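Local coordinates for protein putative transcriptional regulator, LysR family (Vibrio parahaemolyticus, PDB 3OXN) that probably acts as a DNA-binding transcription factor of the LysR family, the crystallised piece being its effector-binding (LysR substrate-binding) domain, at residues Thr32-Ala37 with Leu71-Pro76; Val48-Leu53 with Glu209-Val214. All blocks are in the same frame, centred on the assembly; numbering follows the deposited sequence.

Interaction 1: Thr32-Ala37 with Leu71-Pro76; sequences TILPFA and LAICRP
I33 and L34, neighbours on helix 28-44, converge on one residue of strand 71-74, I73, and the contact is purely apolar. Both helix side chains leave the backbone toward the strand, and I73 answers with its two methyl ends. Its ethyl arm, CG1 anti to the carbonyl carbon (chi1 -54°) and extended beyond, carries CD1 out to the leucine: L34 CD1 and I73 CD1 are 3.8 Å apart, meeting tip to tip. The shorter branch of I73 takes the other partner, with I33 CD1 4.1 Å from I73 CG2 and the two isoleucine side chains passing at a slant. The backbones stay well apart, the CA atoms of I33 and I73 being 9.5 Å from each other, so side chains alone span the gap. All three residues are buried, and the 115 Å² buried between the segments comes entirely from them.

T32 OG1 is hydrogen-bonded to Y28 O one turn earlier, and the strand's backbone pairs with strands 20-25 and 194-199: L71 and I73 with A24, and A72 with I197. The contact thus packs helix 28-44 against one face of the N-terminal sheet. A72 and C74, on the sheet face turned from I73, touch L60 of helix 60-65, while F36 and A37 join helix 28-44 to helix 206-227 beside it.

Interaction 2: Val48-Leu53 with Glu209-Val214; sequences VSFNFL and EWLRSV
The phenyl ring of F50 presents its edge to L211 of helix 206-227, with L211 CD2 close to the ring plane and 4.4 Å from F50 CZ. It is the far end of the ring that makes the approach; the bond leaving the F50 backbone does not aim at the helix, whereas that of L211 does aim at the strand. With CG anti to the backbone N (chi1 -157°), L211 carries its branches toward the strand, and CD2 is the one that touches.

Beside this pair, V48, just before the strand, reaches the indole of W210. V48 CG2 is 4.5 Å from W210 CZ3, on the six-membered ring, and approaches obliquely. The indole swings across to the strand because W210 CG stands anti to the backbone N (chi1 167°). Its polar edge is used too: W210 NE1 is hydrogen-bonded to E44 OE1 of helix 28-44, which ties down the turn of the ring.

The CA atoms of V48 and L211 are 10.4 Å apart, so side chains, not backbones, bridge strand 49-54 and helix 206-227. F21 of the adjoining strand touches both V48 and L211, and I41 of helix 28-44 touches F50. On the strand's outer side, F50 and N51 join a parallel ladder with a strand of the second subunit, and S49 OG bonds to M143 O of that subunit.

The direct contact is apolar, van der Waals in kind, and small (116 Å²), with neighbours such as F21 and I41 sharing the layer. Groups without directional bonds meet here, which sets no fixed geometry between them, and the one polar atom of the touching side chains, the indole nitrogen, is satisfied by E44.

In the fold
Interactions 1 and 2 lie in the N-terminal lobe of a domain with the fold of type 2 periplasmic-binding proteins, their centres about 10 Å apart. Both rest on the same mixed sheet, where strand 20-25 separates strands 49-54 and 71-74. Along the chain the segments alternate: 32-37, 48-53, 71-76, 209-214, and the C-terminal helix 206-227 comes back to pack beside helix 28-44. The two contacts touch directly, with L34 CD2 3.6 Å from F52 CE1, and form one continuous core. That core lies under a subunit interface, since strand 49-54 continues into the second chain's sheet, as in the dimers of related LysR regulators.

Interaction 1: Thr32-Ala37 with Leu71-Pro76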
ATOM      1  N   THR A  32      -7.357  -5.687   4.463  1.00 36.88           N
ATOM      2  CA  THR A  32      -8.116  -6.432   5.451  1.00 37.52           C
ATOM      3  C   THR A  32      -9.590  -6.418   5.131  1.00 39.35           C
ATOM      4  O   THR A  32     -10.299  -7.381   5.425  1.00 45.29           O
ATOM      5  CB  THR A  32      -7.932  -5.855   6.872  1.00 37.35           C
ATOM      6  OG1 THR A  32      -8.607  -4.600   6.956  1.00 39.09           O
ATOM      7  CG2 THR A  32      -6.463  -5.645   7.202  1.00 35.04           C
ATOM      8  N   ILE A  33     -10.062  -5.330   4.537  1.00 37.61           N
ATOM      9  CA  ILE A  33     -11.491  -5.206   4.273  1.00 39.02           C
ATOM     10  C   ILE A  33     -11.857  -5.686   2.898  1.00 39.28           C
ATOM     11  O   ILE A  33     -12.501  -6.713   2.736  1.00 44.44           O
ATOM     12  CB  ILE A  33     -11.988  -3.759   4.345  1.00 37.60           C
ATOM     13  CG1 ILE A  33     -11.557  -3.089   5.645  1.00 37.03           C
ATOM     14  CG2 ILE A  33     -13.494  -3.737   4.205  1.00 33.22           C
ATOM     15  CD1 ILE A  33     -12.170  -1.723   5.830  1.00 35.54           C
ATOM     16  N   LEU A  34     -11.460  -4.912   1.903  1.00 38.57           N
ATOM     17  CA  LEU A  34     -11.861  -5.174   0.538  1.00 39.46           C
ATOM     18  C   LEU A  34     -11.435  -6.545   0.014  1.00 39.49           C
ATOM     19  O   LEU A  34     -12.245  -7.245  -0.582  1.00 42.60           O
ATOM     20  CB  LEU A  34     -11.423  -4.024  -0.372  1.00 39.03           C
ATOM     21  CG  LEU A  34     -12.321  -2.822  -0.057  1.00 37.30           C
ATOM     22  CD1 LEU A  34     -11.560  -1.517  -0.028  1.00 35.80           C
ATOM     23  CD2 LEU A  34     -13.487  -2.760  -1.030  1.00 37.94           C
ATOM     24  N   PRO A  35     -10.175  -6.946   0.236  1.00 39.89           N
ATOM     25  CA  PRO A  35      -9.855  -8.317  -0.179  1.00 40.26           C
ATOM     26  C   PRO A  35     -10.950  -9.270   0.303  1.00 43.49           C
ATOM     27  O   PRO A  35     -11.449 -10.116  -0.442  1.00 43.71           O
ATOM     28  CB  PRO A  35      -8.539  -8.597   0.546  1.00 38.39           C
ATOM     29  CG  PRO A  35      -7.895  -7.255   0.670  1.00 40.43           C
ATOM     30  CD  PRO A  35      -9.012  -6.243   0.807  1.00 40.04           C
ATOM     31  N   PHE A  36     -11.332  -9.103   1.562  1.00 45.66           N
ATOM     32  CA  PHE A  36     -12.415  -9.867   2.147  1.00 45.83           C
ATOM     33  C   PHE A  36     -13.715  -9.682   1.346  1.00 47.02           C
ATOM     34  O   PHE A  36     -14.382 -10.656   0.979  1.00 50.30           O
ATOM     35  CB  PHE A  36     -12.603  -9.438   3.597  1.00 43.23           C
ATOM     36  CG  PHE A  36     -13.581 -10.277   4.360  1.00 51.31           C
ATOM     37  CD1 PHE A  36     -13.142 -11.315   5.172  1.00 55.75           C
ATOM     38  CD2 PHE A  36     -14.940 -10.028   4.273  1.00 51.48           C
ATOM     39  CE1 PHE A  36     -14.043 -12.088   5.884  1.00 56.14           C
ATOM     40  CE2 PHE A  36     -15.846 -10.797   4.982  1.00 53.10           C
ATOM     41  CZ  PHE A  36     -15.396 -11.828   5.787  1.00 55.07           C
ATOM     42  N   ALA A  37     -14.063  -8.433   1.062  1.00 44.09           N
ATOM     43  CA  ALA A  37     -15.350  -8.116   0.445  1.00 42.63           C
ATOM     44  C   ALA A  37     -15.380  -8.295  -1.072  1.00 44.71           C
ATOM     45  O   ALA A  37     -16.430  -8.154  -1.688  1.00 45.95           O
ATOM     46  CB  ALA A  37     -15.774  -6.691   0.816  1.00 40.42           C
ATOM     47  N   LEU A  71     -16.612   6.210  -3.959  1.00 32.59           N
ATOM     48  CA  LEU A  71     -16.763   5.964  -2.530  1.00 30.78           C
ATOM     49  C   LEU A  71     -15.384   6.051  -1.877  1.00 30.49           C
ATOM     50  O   LEU A  71     -14.368   5.706  -2.487  1.00 30.68           O
ATOM     51  CB  LEU A  71     -17.337   4.559  -2.322  1.00 30.39           C
ATOM     52  CG  LEU A  71     -17.565   4.015  -0.915  1.00 29.09           C
ATOM     53  CD1 LEU A  71     -18.647   4.786  -0.185  1.00 27.69           C
ATOM     54  CD2 LEU A  71     -17.930   2.542  -1.010  1.00 29.17           C
ATOM     55  N   ALA A  72     -15.336   6.512  -0.637  1.00 29.74           N
ATOM     56  CA  ALA A  72     -14.087   6.502   0.109  1.00 27.03           C
ATOM     57  C   ALA A  72     -14.254   5.620   1.341  1.00 29.63           C
ATOM     58  O   ALA A  72     -15.258   5.735   2.051  1.00 29.36           O
ATOM     59  CB  ALA A  72     -13.711   7.915   0.507  1.00 26.34           C
ATOM     60  N   ILE A  73     -13.295   4.730   1.594  1.00 28.74           N
ATOM     61  CA  ILE A  73     -13.293   3.994   2.863  1.00 28.17           C
ATOM     62  C   ILE A  73     -12.089   4.364   3.751  1.00 29.91           C
ATOM     63  O   ILE A  73     -10.940   4.068   3.405  1.00 31.08           O
ATOM     64  CB  ILE A  73     -13.326   2.476   2.658  1.00 25.56           C
ATOM     65  CG1 ILE A  73     -14.507   2.084   1.758  1.00 28.71           C
ATOM     66  CG2 ILE A  73     -13.370   1.771   4.021  1.00 24.81           C
ATOM     67  CD1 ILE A  73     -14.490   0.621   1.260  1.00 26.63           C
ATOM     68  N   CYS A  74     -12.355   5.007   4.886  1.00 25.71           N
ATOM     69  CA  CYS A  74     -11.295   5.433   5.780  1.00 26.74           C
ATOM     70  C   CYS A  74     -11.843   5.882   7.117  1.00 28.78           C
ATOM     71  O   CYS A  74     -13.008   5.704   7.412  1.00 27.28           O
ATOM     72  CB  CYS A  74     -10.570   6.622   5.169  1.00 31.75           C
ATOM     73  SG  CYS A  74     -11.558   8.151   5.153  1.00 28.97           S
ATOM     74  N   ARG A  75     -10.971   6.483   7.919  1.00 33.75           N
ATOM     75  CA  ARG A  75     -11.373   7.240   9.097  1.00 31.15           C
ATOM     76  C   ARG A  75     -11.193   8.736   8.822  1.00 33.73           C
ATOM     77  O   ARG A  75     -10.099   9.267   8.974  1.00 36.51           O
ATOM     78  CB  ARG A  75     -10.507   6.844  10.282  1.00 28.81           C
ATOM     79  CG  ARG A  75     -11.087   7.257  11.598  1.00 33.29           C
ATOM     80  CD  ARG A  75     -10.066   7.198  12.713  1.00 34.12           C
ATOM     81  NE  ARG A  75      -9.720   8.538  13.181  1.00 37.93           N
ATOM     82  CZ  ARG A  75     -10.362   9.159  14.162  1.00 36.95           C
ATOM     83  NH1 ARG A  75     -11.375   8.553  14.781  1.00 35.15           N
ATOM     84  NH2 ARG A  75      -9.992  10.377  14.526  1.00 36.42           N
ATOM     85  N   PRO A  76     -12.262   9.422   8.398  1.00 34.54           N
ATOM     86  CA  PRO A  76     -12.173  10.870   8.168  1.00 38.21           C
ATOM     87  C   PRO A  76     -11.618  11.600   9.383  1.00 40.81           C
ATOM     88  O   PRO A  76     -12.197  11.498  10.466  1.00 41.74           O
ATOM     89  CB  PRO A  76     -13.627  11.285   7.969  1.00 35.22           C
ATOM     90  CG  PRO A  76     -14.304  10.062   7.503  1.00 37.91           C
ATOM     91  CD  PRO A  76     -13.618   8.906   8.166  1.00 32.76           C
TER

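Interaction 2: Val48-Leu53 with Glu209-Val214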
ATOM      1  N   VAL A  48     -18.544  -6.408 -13.460  1.00 52.61           N
ATOM      2  CA  VAL A  48     -18.154  -5.217 -12.720  1.00 48.12           C
ATOM      3  C   VAL A  48     -16.637  -5.033 -12.773  1.00 46.95           C
ATOM      4  O   VAL A  48     -15.895  -6.007 -12.936  1.00 46.78           O
ATOM      5  CB  VAL A  48     -18.660  -5.322 -11.256  1.00 46.44           C
ATOM      6  CG1 VAL A  48     -17.566  -5.859 -10.330  1.00 45.40           C
ATOM      7  CG2 VAL A  48     -19.179  -3.994 -10.777  1.00 45.23           C
ATOM      8  N   SER A  49     -16.188  -3.784 -12.651  1.00 45.57           N
ATOM      9  CA  SER A  49     -14.769  -3.430 -12.738  1.00 39.87           C
ATOM     10  C   SER A  49     -14.356  -2.470 -11.603  1.00 39.58           C
ATOM     11  O   SER A  49     -15.087  -1.536 -11.273  1.00 40.66           O
ATOM     12  CB  SER A  49     -14.505  -2.795 -14.099  1.00 41.62           C
ATOM     13  OG  SER A  49     -13.151  -2.422 -14.265  1.00 45.94           O
ATOM     14  N   PHE A  50     -13.184  -2.689 -11.011  1.00 37.21           N
ATOM     15  CA  PHE A  50     -12.762  -1.894  -9.853  1.00 35.68           C
ATOM     16  C   PHE A  50     -11.502  -1.042 -10.014  1.00 33.84           C
ATOM     17  O   PHE A  50     -10.508  -1.456 -10.608  1.00 31.90           O
ATOM     18  CB  PHE A  50     -12.589  -2.792  -8.637  1.00 36.68           C
ATOM     19  CG  PHE A  50     -13.830  -2.952  -7.838  1.00 34.49           C
ATOM     20  CD1 PHE A  50     -14.212  -1.975  -6.942  1.00 36.90           C
ATOM     21  CD2 PHE A  50     -14.619  -4.064  -7.987  1.00 35.86           C
ATOM     22  CE1 PHE A  50     -15.352  -2.109  -6.199  1.00 37.27           C
ATOM     23  CE2 PHE A  50     -15.761  -4.200  -7.259  1.00 38.03           C
ATOM     24  CZ  PHE A  50     -16.128  -3.222  -6.356  1.00 38.05           C
ATOM     25  N   ASN A  51     -11.553   0.151  -9.442  1.00 32.50           N
ATOM     26  CA  ASN A  51     -10.397   1.024  -9.432  1.00 33.54           C
ATOM     27  C   ASN A  51     -10.072   1.557  -8.038  1.00 32.58           C
ATOM     28  O   ASN A  51     -10.681   2.518  -7.572  1.00 34.65           O
ATOM     29  CB  ASN A  51     -10.581   2.183 -10.401  1.00 33.49           C
ATOM     30  CG  ASN A  51      -9.264   2.812 -10.787  1.00 37.65           C
ATOM     31  OD1 ASN A  51      -8.233   2.147 -10.765  1.00 39.06           O
ATOM     32  ND2 ASN A  51      -9.284   4.091 -11.137  1.00 36.98           N
ATOM     33  N   PHE A  52      -9.113   0.931  -7.371  1.00 31.35           N
ATOM     34  CA  PHE A  52      -8.728   1.367  -6.037  1.00 32.55           C
ATOM     35  C   PHE A  52      -7.504   2.262  -6.086  1.00 32.28           C
ATOM     36  O   PHE A  52      -6.506   1.935  -6.723  1.00 34.58           O
ATOM     37  CB  PHE A  52      -8.433   0.168  -5.158  1.00 30.35           C
ATOM     38  CG  PHE A  52      -9.624  -0.694  -4.899  1.00 33.55           C
ATOM     39  CD1 PHE A  52     -10.560  -0.331  -3.939  1.00 32.24           C
ATOM     40  CD2 PHE A  52      -9.805  -1.876  -5.613  1.00 34.41           C
ATOM     41  CE1 PHE A  52     -11.649  -1.132  -3.689  1.00 34.52           C
ATOM     42  CE2 PHE A  52     -10.889  -2.686  -5.383  1.00 33.39           C
ATOM     43  CZ  PHE A  52     -11.819  -2.319  -4.415  1.00 38.99           C
ATOM     44  N   LEU A  53      -7.576   3.398  -5.417  1.00 30.02           N
ATOM     45  CA  LEU A  53      -6.419   4.274  -5.358  1.00 34.91           C
ATOM     46  C   LEU A  53      -6.225   4.790  -3.957  1.00 31.10           C
ATOM     47  O   LEU A  53      -7.152   4.792  -3.165  1.00 29.56           O
ATOM     48  CB  LEU A  53      -6.538   5.428  -6.360  1.00 34.03           C
ATOM     49  CG  LEU A  53      -7.939   5.993  -6.542  1.00 31.50           C
ATOM     50  CD1 LEU A  53      -8.254   6.966  -5.420  1.00 32.07           C
ATOM     51  CD2 LEU A  53      -8.045   6.661  -7.890  1.00 30.92           C
ATOM     52  N   GLU A 209     -25.726   2.845  -4.583  1.00 40.39           N
ATOM     53  CA  GLU A 209     -26.484   2.368  -3.432  1.00 36.95           C
ATOM     54  C   GLU A 209     -26.239   0.880  -3.312  1.00 37.80           C
ATOM     55  O   GLU A 209     -26.295   0.320  -2.225  1.00 41.22           O
ATOM     56  CB  GLU A 209     -27.980   2.635  -3.577  1.00 39.78           C
ATOM     57  CG  GLU A 209     -28.419   4.081  -3.416  1.00 44.70           C
ATOM     58  CD  GLU A 209     -29.860   4.304  -3.893  1.00 53.51           C
ATOM     59  OE1 GLU A 209     -30.452   3.360  -4.467  1.00 48.86           O
ATOM     60  OE2 GLU A 209     -30.402   5.421  -3.695  1.00 56.43           O
ATOM     61  N   TRP A 210     -25.958   0.232  -4.435  1.00 38.45           N
ATOM     62  CA  TRP A 210     -25.715  -1.204  -4.417  1.00 38.67           C
ATOM     63  C   TRP A 210     -24.315  -1.516  -3.899  1.00 38.29           C
ATOM     64  O   TRP A 210     -24.149  -2.347  -3.010  1.00 37.86           O
ATOM     65  CB  TRP A 210     -25.933  -1.829  -5.805  1.00 41.95           C
ATOM     66  CG  TRP A 210     -25.397  -3.227  -5.891  1.00 41.28           C
ATOM     67  CD1 TRP A 210     -26.033  -4.361  -5.520  1.00 40.56           C
ATOM     68  CD2 TRP A 210     -24.096  -3.627  -6.338  1.00 44.34           C
ATOM     69  NE1 TRP A 210     -25.221  -5.451  -5.713  1.00 40.48           N
ATOM     70  CE2 TRP A 210     -24.021  -5.028  -6.221  1.00 40.46           C
ATOM     71  CE3 TRP A 210     -22.979  -2.935  -6.837  1.00 41.70           C
ATOM     72  CZ2 TRP A 210     -22.891  -5.759  -6.578  1.00 45.24           C
ATOM     73  CZ3 TRP A 210     -21.850  -3.661  -7.198  1.00 41.86           C
ATOM     74  CH2 TRP A 210     -21.815  -5.057  -7.068  1.00 43.02           C
ATOM     75  N   LEU A 211     -23.312  -0.849  -4.464  1.00 39.67           N
ATOM     76  CA  LEU A 211     -21.922  -1.027  -4.035  1.00 40.79           C
ATOM     77  C   LEU A 211     -21.798  -0.869  -2.529  1.00 35.12           C
ATOM     78  O   LEU A 211     -21.224  -1.721  -1.853  1.00 33.93           O
ATOM     79  CB  LEU A 211     -20.989  -0.013  -4.725  1.00 40.69           C
ATOM     80  CG  LEU A 211     -19.486  -0.319  -4.869  1.00 38.08           C
ATOM     81  CD1 LEU A 211     -18.696   0.954  -5.082  1.00 37.58           C
ATOM     82  CD2 LEU A 211     -18.929  -1.060  -3.679  1.00 38.25           C
ATOM     83  N   ARG A 212     -22.333   0.229  -2.014  1.00 32.86           N
ATOM     84  CA  ARG A 212     -22.220   0.520  -0.599  1.00 34.33           C
ATOM     85  C   ARG A 212     -22.742  -0.626   0.270  1.00 36.25           C
ATOM     86  O   ARG A 212     -22.086  -1.042   1.237  1.00 30.45           O
ATOM     87  CB  ARG A 212     -22.921   1.829  -0.279  1.00 32.39           C
ATOM     88  CG  ARG A 212     -22.299   2.981  -0.987  1.00 31.91           C
ATOM     89  CD  ARG A 212     -22.549   4.269  -0.254  1.00 34.72           C
ATOM     90  NE  ARG A 212     -23.893   4.766  -0.485  1.00 36.85           N
ATOM     91  CZ  ARG A 212     -24.295   5.292  -1.635  1.00 36.93           C
ATOM     92  NH1 ARG A 212     -23.451   5.377  -2.652  1.00 37.65           N
ATOM     93  NH2 ARG A 212     -25.536   5.727  -1.771  1.00 38.63           N
ATOM     94  N   SER A 213     -23.905  -1.152  -0.108  1.00 36.72           N
ATOM     95  CA  SER A 213     -24.544  -2.234   0.636  1.00 38.87           C
ATOM     96  C   SER A 213     -23.755  -3.548   0.632  1.00 38.51           C
ATOM     97  O   SER A 213     -23.713  -4.259   1.650  1.00 37.38           O
ATOM     98  CB  SER A 213     -25.970  -2.469   0.128  1.00 43.77           C
ATOM     99  OG  SER A 213     -26.014  -2.327  -1.277  1.00 43.29           O
ATOM    100  N   VAL A 214     -23.149  -3.893  -0.503  1.00 36.10           N
ATOM    101  CA  VAL A 214     -22.314  -5.085  -0.533  1.00 34.99           C
ATOM    102  C   VAL A 214     -21.099  -4.878   0.353  1.00 36.57           C
ATOM    103  O   VAL A 214     -20.678  -5.792   1.067  1.00 38.88           O
ATOM    104  CB  VAL A 214     -21.913  -5.487  -1.948  1.00 36.99           C
ATOM    105  CG1 VAL A 214     -22.835  -6.590  -2.450  1.00 43.55           C
ATOM    106  CG2 VAL A 214     -21.976  -4.297  -2.867  1.00 38.93           C
TER